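Local coordinates for ATP-dependent RNA helicase HrpB (PDB 6EUD), which hydrolyses ATP to ADP and phosphate and, as a DExH-box protein with RNA helicase activity, binds single-stranded RNA, at residues R769-S772 against D773-K776; A391-R394 against L395-L399. All coordinates share one frame; numbering follows the deposited sequence.

Interaction 1. Residues R769-S772 against D773-K776; sequences RDLS and DFWK
Leu771 O takes the N-H of Trp775 at 3.1 Å in a nearly straight bond (168°), a bond in the first turn of helix 771-776. Phe774 N makes a second, weak bond to the same oxygen, while it also gives its hydrogen to Asp770 O at 3.1 Å. Asp770 is the N-cap residue, but its carboxylate does no capping; Leu771 N is instead bonded to the side chain of Asn743. A weak bond from Lys776 N to Ser772 O continues the turn. On the outer side Asp770 and Asp773 lie alongside each other, OD1 of Asp770 4.3 Å from OD2 of Asp773, two like charges that probably disfavour each other. On the buried side Leu771 and Trp775, four residues apart, pack together and Phe774 packs on Leu757 of strand 751-758, which fastens this short helix onto the C-terminal sheet. With CG of Leu771 trans to its backbone N (chi1 175°), the branch reaches forward along the helix to the indole, whose NE1 is held by Glu740 O. Leu771 CD1 sits 3.3 Å above one face of that ring, off-centre toward its rim, and touches Trp775 CE2 at 3.5 Å.

Interaction 2. Residues A391-R394 against L395-L399; sequences AAKR and LLQML
Lys393 O accepts the N-H of Gln397 at 2.9 Å, one of four successive i to i+4 bonds that make this a regular alpha-helical segment near the C-terminal end of helix 386-398. Leu396 N binds Ala392 O at the same length, 2.9 Å, with an N-H...O angle of 164°. The side chains of Lys393 and Gln397 cross as well. Lys393 leaves the backbone with CG opposite its own N (chi1 -178°) and runs extended as far as CE, laying its methylenes beside the amide: Gln397 NE2 is 3.7 Å from Lys393 CG and 3.6 Å from Lys393 CE. At the other end of the amide, Gln397 OE1 lies 3.5 Å from Arg394 CA. A turn about the CD-CE bond (chi4) brings NZ to its salt bridge with Glu405. Replacing Lys393 by an alanine removes the chain and its charge, and would probably leave Glu405 without this cationic partner and the Gln397 amide freer to turn. Leu396 is buried against Leu364 and Met365 of helix 361-370 and Leu402 of strand 402-403. This turn thus has two sides: Ala392 and Leu396 are buried, whereas Lys393 serves the amide with its aliphatic stem and the acid with its charge.

Overall arrangement
Both are local contacts, interaction 1 at the start of helix 771-776 and interaction 2 within helix 386-398, but they belong to distant parts of the chain: their centres are 59 Å apart and their nearest atoms about 39 Å, so neither touches the other. Interaction 2 is the more central, its centre about 14 Å from the centre of the chain, where helix 386-398 packs among helices 361-370 and 421-429. The centre of interaction 1 is about 54 Å from it, within the ATP-dependent helicase C-terminal region. Both are remote from the predicted ATP-binding residues and the DEFH box. The side chain of Met398 comes about 4 Å from a bound 1,2-ethanediol, probably from the crystallisation liquor.

Interaction 1. Residues R769-S772 against D773-K776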
loop_
_atom_site.group_PDB
_atom_site.type_symbol
_atom_site.label_atom_id
_atom_site.label_comp_id
_atom_site.label_asym_id
_atom_site.label_seq_id
_atom_site.Cartn_x
_atom_site.Cartn_y
_atom_site.Cartn_z
ATOM N N ARG A 769 -35.560 -31.280 9.231
ATOM C CA ARG A 769 -35.551 -30.084 10.051
ATOM C C ARG A 769 -36.855 -29.353 9.825
ATOM O O ARG A 769 -36.997 -28.189 10.186
ATOM C CB ARG A 769 -34.345 -29.192 9.748
ATOM C CG ARG A 769 -34.298 -28.627 8.366
ATOM C CD ARG A 769 -33.135 -27.675 8.249
ATOM N NE ARG A 769 -33.041 -27.128 6.897
ATOM C CZ ARG A 769 -32.181 -26.184 6.546
ATOM N NH1 ARG A 769 -31.348 -25.685 7.455
ATOM N NH2 ARG A 769 -32.161 -25.739 5.302
ATOM N N ASP A 770 -37.807 -30.061 9.225
ATOM C CA ASP A 770 -39.169 -29.573 9.090
ATOM C C ASP A 770 -40.096 -30.599 9.735
ATOM O O ASP A 770 -40.858 -31.282 9.037
ATOM C CB ASP A 770 -39.548 -29.357 7.621
ATOM C CG ASP A 770 -38.534 -28.514 6.862
ATOM O OD1 ASP A 770 -38.682 -27.277 6.845
ATOM O OD2 ASP A 770 -37.605 -29.085 6.254
ATOM N N LEU A 771 -40.014 -30.716 11.059
ATOM C CA LEU A 771 -40.779 -31.709 11.805
ATOM C C LEU A 771 -42.263 -31.676 11.461
ATOM O O LEU A 771 -42.881 -32.734 11.322
ATOM C CB LEU A 771 -40.589 -31.518 13.312
ATOM C CG LEU A 771 -41.397 -32.392 14.273
ATOM C CD1 LEU A 771 -41.090 -33.890 14.130
ATOM C CD2 LEU A 771 -41.146 -31.914 15.698
ATOM N N SER A 772 -42.819 -30.473 11.303
ATOM C CA SER A 772 -44.224 -30.298 10.925
ATOM C C SER A 772 -44.566 -30.980 9.596
ATOM O O SER A 772 -45.602 -31.635 9.477
ATOM C CB SER A 772 -44.565 -28.814 10.851
ATOM O OG SER A 772 -45.945 -28.632 10.611
ATOM N N ASP A 773 -43.694 -30.838 8.603
ATOM C CA ASP A 773 -43.861 -31.548 7.335
ATOM C C ASP A 773 -43.765 -33.057 7.506
ATOM O O ASP A 773 -44.379 -33.819 6.761
ATOM C CB ASP A 773 -42.813 -31.108 6.312
ATOM C CG ASP A 773 -43.084 -29.738 5.762
ATOM O OD1 ASP A 773 -44.207 -29.234 5.979
ATOM O OD2 ASP A 773 -42.182 -29.170 5.106
ATOM N N PHE A 774 -42.969 -33.496 8.471
ATOM C CA PHE A 774 -42.755 -34.921 8.642
ATOM C C PHE A 774 -44.011 -35.613 9.182
ATOM O O PHE A 774 -44.444 -36.636 8.645
ATOM C CB PHE A 774 -41.575 -35.189 9.566
ATOM C CG PHE A 774 -41.442 -36.622 9.932
ATOM C CD1 PHE A 774 -40.983 -37.549 9.003
ATOM C CD2 PHE A 774 -41.819 -37.062 11.192
ATOM C CE1 PHE A 774 -40.881 -38.901 9.339
ATOM C CE2 PHE A 774 -41.724 -38.402 11.535
ATOM C CZ PHE A 774 -41.252 -39.325 10.605
ATOM N N TRP A 775 -44.583 -35.048 10.241
ATOM C CA TRP A 775 -45.837 -35.552 10.786
ATOM C C TRP A 775 -46.919 -35.694 9.698
ATOM O O TRP A 775 -47.611 -36.709 9.637
ATOM C CB TRP A 775 -46.359 -34.635 11.898
ATOM C CG TRP A 775 -45.551 -34.552 13.192
ATOM C CD1 TRP A 775 -45.403 -33.442 13.975
ATOM C CD2 TRP A 775 -44.804 -35.601 13.849
ATOM N NE1 TRP A 775 -44.625 -33.726 15.068
ATOM C CE2 TRP A 775 -44.246 -35.044 15.019
ATOM C CE3 TRP A 775 -44.551 -36.948 13.560
ATOM C CZ2 TRP A 775 -43.460 -35.788 15.909
ATOM C CZ3 TRP A 775 -43.775 -37.686 14.443
ATOM C CH2 TRP A 775 -43.238 -37.104 15.601
ATOM N N LYS A 776 -47.055 -34.677 8.847
ATOM C CA LYS A 776 -48.043 -34.701 7.768
ATOM C C LYS A 776 -47.591 -35.545 6.573
ATOM O O LYS A 776 -48.412 -36.015 5.793
ATOM C CB LYS A 776 -48.349 -33.276 7.300
ATOM C CG LYS A 776 -48.994 -32.392 8.350
ATOM C CD LYS A 776 -48.961 -30.926 7.939
ATOM C CE LYS A 776 -49.670 -30.042 8.963
ATOM N NZ LYS A 776 -51.159 -30.238 8.971
#

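Interaction 2. Residues A391-R394 against L395-L399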
loop_
_atom_site.group_PDB
_atom_site.type_symbol
_atom_site.label_atom_id
_atom_site.label_comp_id
_atom_site.label_asym_id
_atom_site.label_seq_id
_atom_site.Cartn_x
_atom_site.Cartn_y
_atom_site.Cartn_z
ATOM N N ALA A 391 1.069 -0.688 7.718
ATOM C CA ALA A 391 2.516 -0.856 7.563
ATOM C C ALA A 391 3.228 0.429 7.966
ATOM O O ALA A 391 4.224 0.369 8.679
ATOM C CB ALA A 391 2.882 -1.256 6.132
ATOM N N ALA A 392 2.704 1.582 7.536
ATOM C CA ALA A 392 3.249 2.879 7.960
ATOM C C ALA A 392 3.241 3.064 9.492
ATOM O O ALA A 392 4.261 3.428 10.092
ATOM C CB ALA A 392 2.489 4.013 7.289
ATOM N N LYS A 393 2.096 2.811 10.121
ATOM C CA LYS A 393 1.990 2.891 11.577
ATOM C C LYS A 393 3.054 2.018 12.252
ATOM O O LYS A 393 3.779 2.486 13.136
ATOM C CB LYS A 393 0.594 2.479 12.028
ATOM C CG LYS A 393 0.347 2.574 13.522
ATOM C CD LYS A 393 -1.050 2.033 13.834
ATOM C CE LYS A 393 -1.436 2.160 15.307
ATOM N NZ LYS A 393 -1.763 3.561 15.722
ATOM N N ARG A 394 3.176 0.768 11.803
ATOM C CA ARG A 394 4.161 -0.140 12.384
ATOM C C ARG A 394 5.569 0.398 12.240
ATOM O O ARG A 394 6.328 0.363 13.200
ATOM C CB ARG A 394 4.064 -1.537 11.767
ATOM C CG ARG A 394 2.867 -2.309 12.287
ATOM C CD ARG A 394 2.902 -3.773 11.897
ATOM N NE ARG A 394 2.871 -3.931 10.450
ATOM C CZ ARG A 394 1.759 -4.031 9.730
ATOM N NH1 ARG A 394 0.576 -4.002 10.334
ATOM N NH2 ARG A 394 1.835 -4.167 8.413
ATOM N N LEU A 395 5.917 0.920 11.068
ATOM C CA LEU A 395 7.245 1.504 10.882
ATOM C C LEU A 395 7.502 2.691 11.821
ATOM O O LEU A 395 8.583 2.802 12.399
ATOM C CB LEU A 395 7.448 1.950 9.429
ATOM C CG LEU A 395 8.723 2.775 9.155
ATOM C CD1 LEU A 395 10.011 2.040 9.591
ATOM C CD2 LEU A 395 8.818 3.139 7.678
ATOM N N LEU A 396 6.516 3.579 11.956
ATOM C CA LEU A 396 6.660 4.748 12.815
ATOM C C LEU A 396 6.852 4.308 14.264
ATOM O O LEU A 396 7.611 4.939 15.022
ATOM C CB LEU A 396 5.447 5.687 12.674
ATOM C CG LEU A 396 5.327 6.416 11.324
ATOM C CD1 LEU A 396 4.236 7.466 11.347
ATOM C CD2 LEU A 396 6.639 7.081 10.932
ATOM N N GLN A 397 6.186 3.215 14.640
ATOM C CA GLN A 397 6.402 2.611 15.956
ATOM C C GLN A 397 7.852 2.160 16.117
ATOM O O GLN A 397 8.502 2.500 17.102
ATOM C CB GLN A 397 5.444 1.442 16.170
ATOM C CG GLN A 397 4.076 1.883 16.646
ATOM C CD GLN A 397 2.966 0.893 16.327
ATOM O OE1 GLN A 397 3.199 -0.163 15.734
ATOM N NE2 GLN A 397 1.739 1.253 16.694
ATOM N N MET A 398 8.360 1.414 15.137
ATOM C CA MET A 398 9.750 0.970 15.148
ATOM C C MET A 398 10.711 2.154 15.348
ATOM O O MET A 398 11.716 2.036 16.049
ATOM C CB MET A 398 10.098 0.221 13.847
ATOM C CG MET A 398 11.467 -0.499 13.874
ATOM S SD MET A 398 12.129 -1.021 12.274
ATOM C CE MET A 398 12.968 0.461 11.730
ATOM N N LEU A 399 10.390 3.287 14.729
ATOM C CA LEU A 399 11.254 4.463 14.756
ATOM C C LEU A 399 11.091 5.294 16.025
ATOM O O LEU A 399 11.811 6.266 16.232
ATOM C CB LEU A 399 10.983 5.333 13.518
ATOM C CG LEU A 399 11.290 4.650 12.168
ATOM C CD1 LEU A 399 10.841 5.522 11.013
ATOM C CD2 LEU A 399 12.795 4.263 12.047
#